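Local coordinates for protein putative beta-glucosidase (Bifidobacterium adolescentis, PDB 5WAB) that hydrolyses beta-glucosidic linkages as a family 3 glycoside hydrolase and probably also releases terminal arabinopyranosyl residues from ginsenosides, at residues P7-T21 with L274-N286. Sequence-based numbering, arbitrary orientation.
Sequences PSVNDLTLEEKASLT and LDRMAQGMVDLVN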
loop_
_atom_site.group_PDB
_atom_site.type_symbol
_atom_site.label_atom_id
_atom_site.label_comp_id
_atom_site.label_asym_id
_atom_site.label_seq_id
_atom_site.Cartn_x
_atom_site.Cartn_y
_atom_site.Cartn_z
ATOM N N PRO A 7 16.091 -16.154 -28.658
ATOM C CA PRO A 7 16.813 -14.964 -29.135
ATOM C C PRO A 7 17.560 -14.196 -28.039
ATOM O O PRO A 7 17.228 -14.324 -26.860
ATOM C CB PRO A 7 15.685 -14.103 -29.703
ATOM C CG PRO A 7 14.525 -14.409 -28.786
ATOM C CD PRO A 7 14.665 -15.869 -28.408
ATOM N N SER A 8 18.576 -13.427 -28.441
ATOM C CA SER A 8 19.284 -12.486 -27.576
ATOM C C SER A 8 19.565 -11.228 -28.385
ATOM O O SER A 8 19.197 -11.135 -29.559
ATOM C CB SER A 8 20.586 -13.080 -27.021
ATOM O OG SER A 8 21.561 -13.226 -28.039
ATOM N N VAL A 9 20.250 -10.259 -27.766
ATOM C CA VAL A 9 20.606 -9.048 -28.504
ATOM C C VAL A 9 21.676 -9.311 -29.551
ATOM O O VAL A 9 21.835 -8.509 -30.478
ATOM C CB VAL A 9 21.073 -7.908 -27.582
ATOM C CG1 VAL A 9 19.881 -7.173 -27.005
ATOM C CG2 VAL A 9 21.998 -8.433 -26.501
ATOM N N ASN A 10 22.417 -10.415 -29.437
ATOM C CA ASN A 10 23.373 -10.779 -30.479
ATOM C C ASN A 10 22.686 -11.094 -31.802
ATOM O O ASN A 10 23.315 -10.983 -32.861
ATOM C CB ASN A 10 24.202 -11.984 -30.035
ATOM C CG ASN A 10 25.044 -11.689 -28.816
ATOM O OD1 ASN A 10 25.509 -10.567 -28.627
ATOM N ND2 ASN A 10 25.256 -12.703 -27.982
ATOM N N ASP A 11 21.404 -11.441 -31.765
ATOM C CA ASP A 11 20.654 -11.787 -32.959
ATOM C C ASP A 11 19.969 -10.582 -33.589
ATOM O O ASP A 11 19.326 -10.727 -34.634
ATOM C CB ASP A 11 19.613 -12.866 -32.622
ATOM C CG ASP A 11 20.242 -14.136 -32.065
ATOM O OD1 ASP A 11 21.130 -14.701 -32.732
ATOM O OD2 ASP A 11 19.853 -14.574 -30.960
ATOM N N LEU A 12 20.112 -9.399 -33.001
ATOM C CA LEU A 12 19.409 -8.206 -33.443
ATOM C C LEU A 12 20.354 -7.214 -34.115
ATOM O O LEU A 12 21.521 -7.079 -33.731
ATOM C CB LEU A 12 18.724 -7.523 -32.258
ATOM C CG LEU A 12 17.817 -8.470 -31.474
ATOM C CD1 LEU A 12 17.241 -7.774 -30.256
ATOM C CD2 LEU A 12 16.723 -9.049 -32.367
ATOM N N THR A 13 19.826 -6.501 -35.107
ATOM C CA THR A 13 20.525 -5.354 -35.660
ATOM C C THR A 13 20.403 -4.172 -34.696
ATOM O O THR A 13 19.689 -4.226 -33.689
ATOM C CB THR A 13 19.962 -4.975 -37.031
ATOM O OG1 THR A 13 18.642 -4.445 -36.875
ATOM C CG2 THR A 13 19.890 -6.188 -37.941
ATOM N N LEU A 14 21.130 -3.094 -35.000
ATOM C CA LEU A 14 21.034 -1.897 -34.169
ATOM C C LEU A 14 19.610 -1.359 -34.137
ATOM O O LEU A 14 19.099 -0.998 -33.069
ATOM C CB LEU A 14 21.998 -0.826 -34.670
ATOM C CG LEU A 14 21.967 0.514 -33.933
ATOM C CD1 LEU A 14 22.374 0.341 -32.486
ATOM C CD2 LEU A 14 22.888 1.494 -34.631
ATOM N N GLU A 15 18.949 -1.300 -35.297
ATOM C CA GLU A 15 17.591 -0.769 -35.338
ATOM C C GLU A 15 16.639 -1.637 -34.526
ATOM O O GLU A 15 15.710 -1.126 -33.888
ATOM C CB GLU A 15 17.103 -0.650 -36.782
ATOM C CG GLU A 15 17.784 0.436 -37.602
ATOM C CD GLU A 15 19.088 -0.031 -38.225
ATOM O OE1 GLU A 15 19.526 -1.171 -37.946
ATOM O OE2 GLU A 15 19.675 0.745 -39.006
ATOM N N GLU A 16 16.847 -2.956 -34.549
ATOM C CA GLU A 16 16.013 -3.844 -33.748
ATOM C C GLU A 16 16.299 -3.684 -32.260
ATOM O O GLU A 16 15.382 -3.750 -31.437
ATOM C CB GLU A 16 16.207 -5.289 -34.195
ATOM C CG GLU A 16 15.617 -5.539 -35.574
ATOM C CD GLU A 16 16.032 -6.870 -36.167
ATOM O OE1 GLU A 16 17.058 -7.429 -35.721
ATOM O OE2 GLU A 16 15.323 -7.363 -37.077
ATOM N N LYS A 17 17.566 -3.488 -31.892
ATOM C CA LYS A 17 17.887 -3.246 -30.491
ATOM C C LYS A 17 17.204 -1.984 -29.980
ATOM O O LYS A 17 16.578 -1.989 -28.911
ATOM C CB LYS A 17 19.399 -3.120 -30.310
ATOM C CG LYS A 17 20.188 -4.383 -30.530
ATOM C CD LYS A 17 21.659 -4.098 -30.275
ATOM C CE LYS A 17 22.525 -5.273 -30.631
ATOM N NZ LYS A 17 23.965 -4.958 -30.432
ATOM N N ALA A 18 17.314 -0.888 -30.738
ATOM C CA ALA A 18 16.729 0.375 -30.307
ATOM C C ALA A 18 15.211 0.313 -30.256
ATOM O O ALA A 18 14.599 0.963 -29.403
ATOM C CB ALA A 18 17.182 1.512 -31.222
ATOM N N SER A 19 14.580 -0.460 -31.146
ATOM C CA SER A 19 13.123 -0.528 -31.115
ATOM C C SER A 19 12.631 -1.166 -29.823
ATOM O O SER A 19 11.557 -0.810 -29.328
ATOM C CB SER A 19 12.580 -1.295 -32.325
ATOM O OG SER A 19 12.945 -2.661 -32.293
ATOM N N LEU A 20 13.406 -2.094 -29.257
ATOM C CA LEU A 20 12.991 -2.756 -28.028
ATOM C C LEU A 20 12.913 -1.800 -26.845
ATOM O O LEU A 20 12.264 -2.127 -25.845
ATOM C CB LEU A 20 13.955 -3.895 -27.695
ATOM C CG LEU A 20 13.929 -5.132 -28.583
ATOM C CD1 LEU A 20 14.933 -6.129 -28.047
ATOM C CD2 LEU A 20 12.541 -5.749 -28.641
ATOM N N THR A 21 13.552 -0.637 -26.935
ATOM C CA THR A 21 13.596 0.308 -25.829
ATOM C C THR A 21 12.358 1.199 -25.762
ATOM O O THR A 21 12.350 2.174 -24.994
ATOM C CB THR A 21 14.871 1.153 -25.920
ATOM O OG1 THR A 21 14.824 1.986 -27.083
ATOM C CG2 THR A 21 16.078 0.235 -26.031
ATOM N N LEU A 274 23.275 0.085 -24.452
ATOM C CA LEU A 274 22.118 -0.299 -25.254
ATOM C C LEU A 274 21.910 -1.808 -25.231
ATOM O O LEU A 274 20.770 -2.283 -25.159
ATOM C CB LEU A 274 22.283 0.191 -26.690
ATOM C CG LEU A 274 21.142 -0.181 -27.641
ATOM C CD1 LEU A 274 19.799 0.272 -27.098
ATOM C CD2 LEU A 274 21.390 0.407 -29.013
ATOM N N ASP A 275 22.999 -2.579 -25.307
ATOM C CA ASP A 275 22.879 -4.030 -25.223
ATOM C C ASP A 275 22.272 -4.455 -23.892
ATOM O O ASP A 275 21.383 -5.310 -23.858
ATOM C CB ASP A 275 24.244 -4.682 -25.447
ATOM C CG ASP A 275 24.606 -4.779 -26.922
ATOM O OD1 ASP A 275 23.767 -4.395 -27.761
ATOM O OD2 ASP A 275 25.732 -5.215 -27.247
ATOM N N ARG A 276 22.716 -3.848 -22.787
ATOM C CA ARG A 276 22.152 -4.180 -21.479
ATOM C C ARG A 276 20.668 -3.842 -21.424
ATOM O O ARG A 276 19.847 -4.663 -20.998
ATOM C CB ARG A 276 22.916 -3.445 -20.375
ATOM C CG ARG A 276 24.194 -4.138 -19.936
ATOM C CD ARG A 276 24.918 -3.383 -18.833
ATOM N NE ARG A 276 25.378 -2.081 -19.318
ATOM C CZ ARG A 276 26.317 -1.338 -18.738
ATOM N NH1 ARG A 276 26.925 -1.763 -17.636
ATOM N NH2 ARG A 276 26.653 -0.166 -19.262
ATOM N N MET A 277 20.303 -2.640 -21.875
ATOM C CA MET A 277 18.909 -2.212 -21.827
ATOM C C MET A 277 18.021 -3.063 -22.724
ATOM O O MET A 277 16.929 -3.470 -22.312
ATOM C CB MET A 277 18.813 -0.738 -22.219
ATOM C CG MET A 277 19.395 0.216 -21.193
ATOM S SD MET A 277 18.451 0.200 -19.644
ATOM C CE MET A 277 19.428 -0.873 -18.597
ATOM N N ALA A 278 18.478 -3.354 -23.949
ATOM C CA ALA A 278 17.667 -4.117 -24.895
ATOM C C ALA A 278 17.617 -5.595 -24.532
ATOM O O ALA A 278 16.581 -6.246 -24.710
ATOM C CB ALA A 278 18.209 -3.937 -26.314
ATOM N N GLN A 279 18.730 -6.151 -24.046
ATOM C CA GLN A 279 18.729 -7.553 -23.642
ATOM C C GLN A 279 17.752 -7.791 -22.503
ATOM O O GLN A 279 17.080 -8.827 -22.458
ATOM C CB GLN A 279 20.137 -7.989 -23.234
ATOM C CG GLN A 279 20.237 -9.434 -22.755
ATOM C CD GLN A 279 19.813 -10.437 -23.812
ATOM O OE1 GLN A 279 20.157 -10.311 -24.988
ATOM N NE2 GLN A 279 19.058 -11.441 -23.394
ATOM N N GLY A 280 17.647 -6.832 -21.586
ATOM C CA GLY A 280 16.665 -6.954 -20.525
ATOM C C GLY A 280 15.257 -7.098 -21.065
ATOM O O GLY A 280 14.459 -7.880 -20.543
ATOM N N MET A 281 14.947 -6.370 -22.144
ATOM C CA MET A 281 13.633 -6.488 -22.765
ATOM C C MET A 281 13.449 -7.855 -23.408
ATOM O O MET A 281 12.324 -8.372 -23.442
ATOM C CB MET A 281 13.436 -5.380 -23.795
ATOM C CG MET A 281 13.414 -3.985 -23.195
ATOM S SD MET A 281 12.368 -3.849 -21.727
ATOM C CE MET A 281 10.764 -4.332 -22.381
ATOM N N VAL A 282 14.532 -8.442 -23.932
ATOM C CA VAL A 282 14.476 -9.815 -24.425
ATOM C C VAL A 282 14.248 -10.780 -23.269
ATOM O O VAL A 282 13.436 -11.707 -23.369
ATOM C CB VAL A 282 15.757 -10.163 -25.206
ATOM C CG1 VAL A 282 15.718 -11.609 -25.673
ATOM C CG2 VAL A 282 15.932 -9.234 -26.390
ATOM N N ASP A 283 14.948 -10.568 -22.149
ATOM C CA ASP A 283 14.780 -11.435 -20.984
ATOM C C ASP A 283 13.359 -11.381 -20.446
ATOM O O ASP A 283 12.826 -12.398 -19.986
ATOM C CB ASP A 283 15.764 -11.045 -19.880
ATOM C CG ASP A 283 17.199 -11.358 -20.234
ATOM O OD1 ASP A 283 17.427 -12.285 -21.034
ATOM O OD2 ASP A 283 18.102 -10.677 -19.709
ATOM N N LEU A 284 12.733 -10.201 -20.482
ATOM C CA LEU A 284 11.346 -10.084 -20.043
ATOM C C LEU A 284 10.429 -10.956 -20.890
ATOM O O LEU A 284 9.555 -11.654 -20.365
ATOM C CB LEU A 284 10.893 -8.628 -20.093
ATOM C CG LEU A 284 9.420 -8.439 -19.733
ATOM C CD1 LEU A 284 9.143 -8.939 -18.321
ATOM C CD2 LEU A 284 9.024 -6.992 -19.894
ATOM N N VAL A 285 10.601 -10.913 -22.211
ATOM C CA VAL A 285 9.799 -11.761 -23.088
ATOM C C VAL A 285 10.031 -13.230 -22.764
ATOM O O VAL A 285 9.082 -14.017 -22.675
ATOM C CB VAL A 285 10.104 -11.442 -24.564
ATOM C CG1 VAL A 285 9.530 -12.514 -25.477
ATOM C CG2 VAL A 285 9.524 -10.079 -24.939
ATOM N N ASN A 286 11.292 -13.616 -22.543
ATOM C CA ASN A 286 11.589 -15.013 -22.234
ATOM C C ASN A 286 11.024 -15.419 -20.874
ATOM O O ASN A 286 10.587 -16.563 -20.698
ATOM C CB ASN A 286 13.095 -15.255 -22.311
ATOM C CG ASN A 286 13.616 -15.209 -23.746
ATOM O OD1 ASN A 286 12.894 -15.542 -24.684
ATOM N ND2 ASN A 286 14.865 -14.790 -23.920
HETATM O O HOH W 1 18.530 -14.366 -24.503
#
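Pro7, preceded by a cis peptide bond, lays its carbonyl over Val282 CG1, and a water donates to Pro7 O while accepting from Gln279 NE2. Val9 follows at the start of a 3-10 turn, where its backbone N gives a hydrogen bond of 2.8 Å to Gln279 OE1, running almost straight on from the amide C=O (165°). CG of Gln279 lies anti to its own backbone N (chi1 178°), and a bend at chi2 brings the amide back to Val9; NE2 donates from above the carboxylate plane to Asp283 OD1, which lies in the amide plane and so helps fix which way the amide faces. A leucine at Gln279 would probably leave Val9 N without its acceptor and Asp283 without this donor. Branched Val9 turns CG1 to Ala278 CB (3.7 Å) and CG2 to the Gln279 side chain. Leu14 CD1 meets Leu274 CD2 at 3.6 Å, the side chains crossing at about a right angle. Lysine's length carries Lys17 NZ to the syn lone pair of Asp275 OD1 at 2.7 Å, a salt bridge. Small Ala278 lets Lys17 O approach its CB, and Leu20 CD1 packs on Val282 CG2. The axes of 14-19 and 274-286 cross at 68°, packing the N-terminal segment against a helix of the TIM-barrel-type domain, with helix 257-265 against Leu14 and Ala18 and helix 239-245 against Thr21 and Leu274.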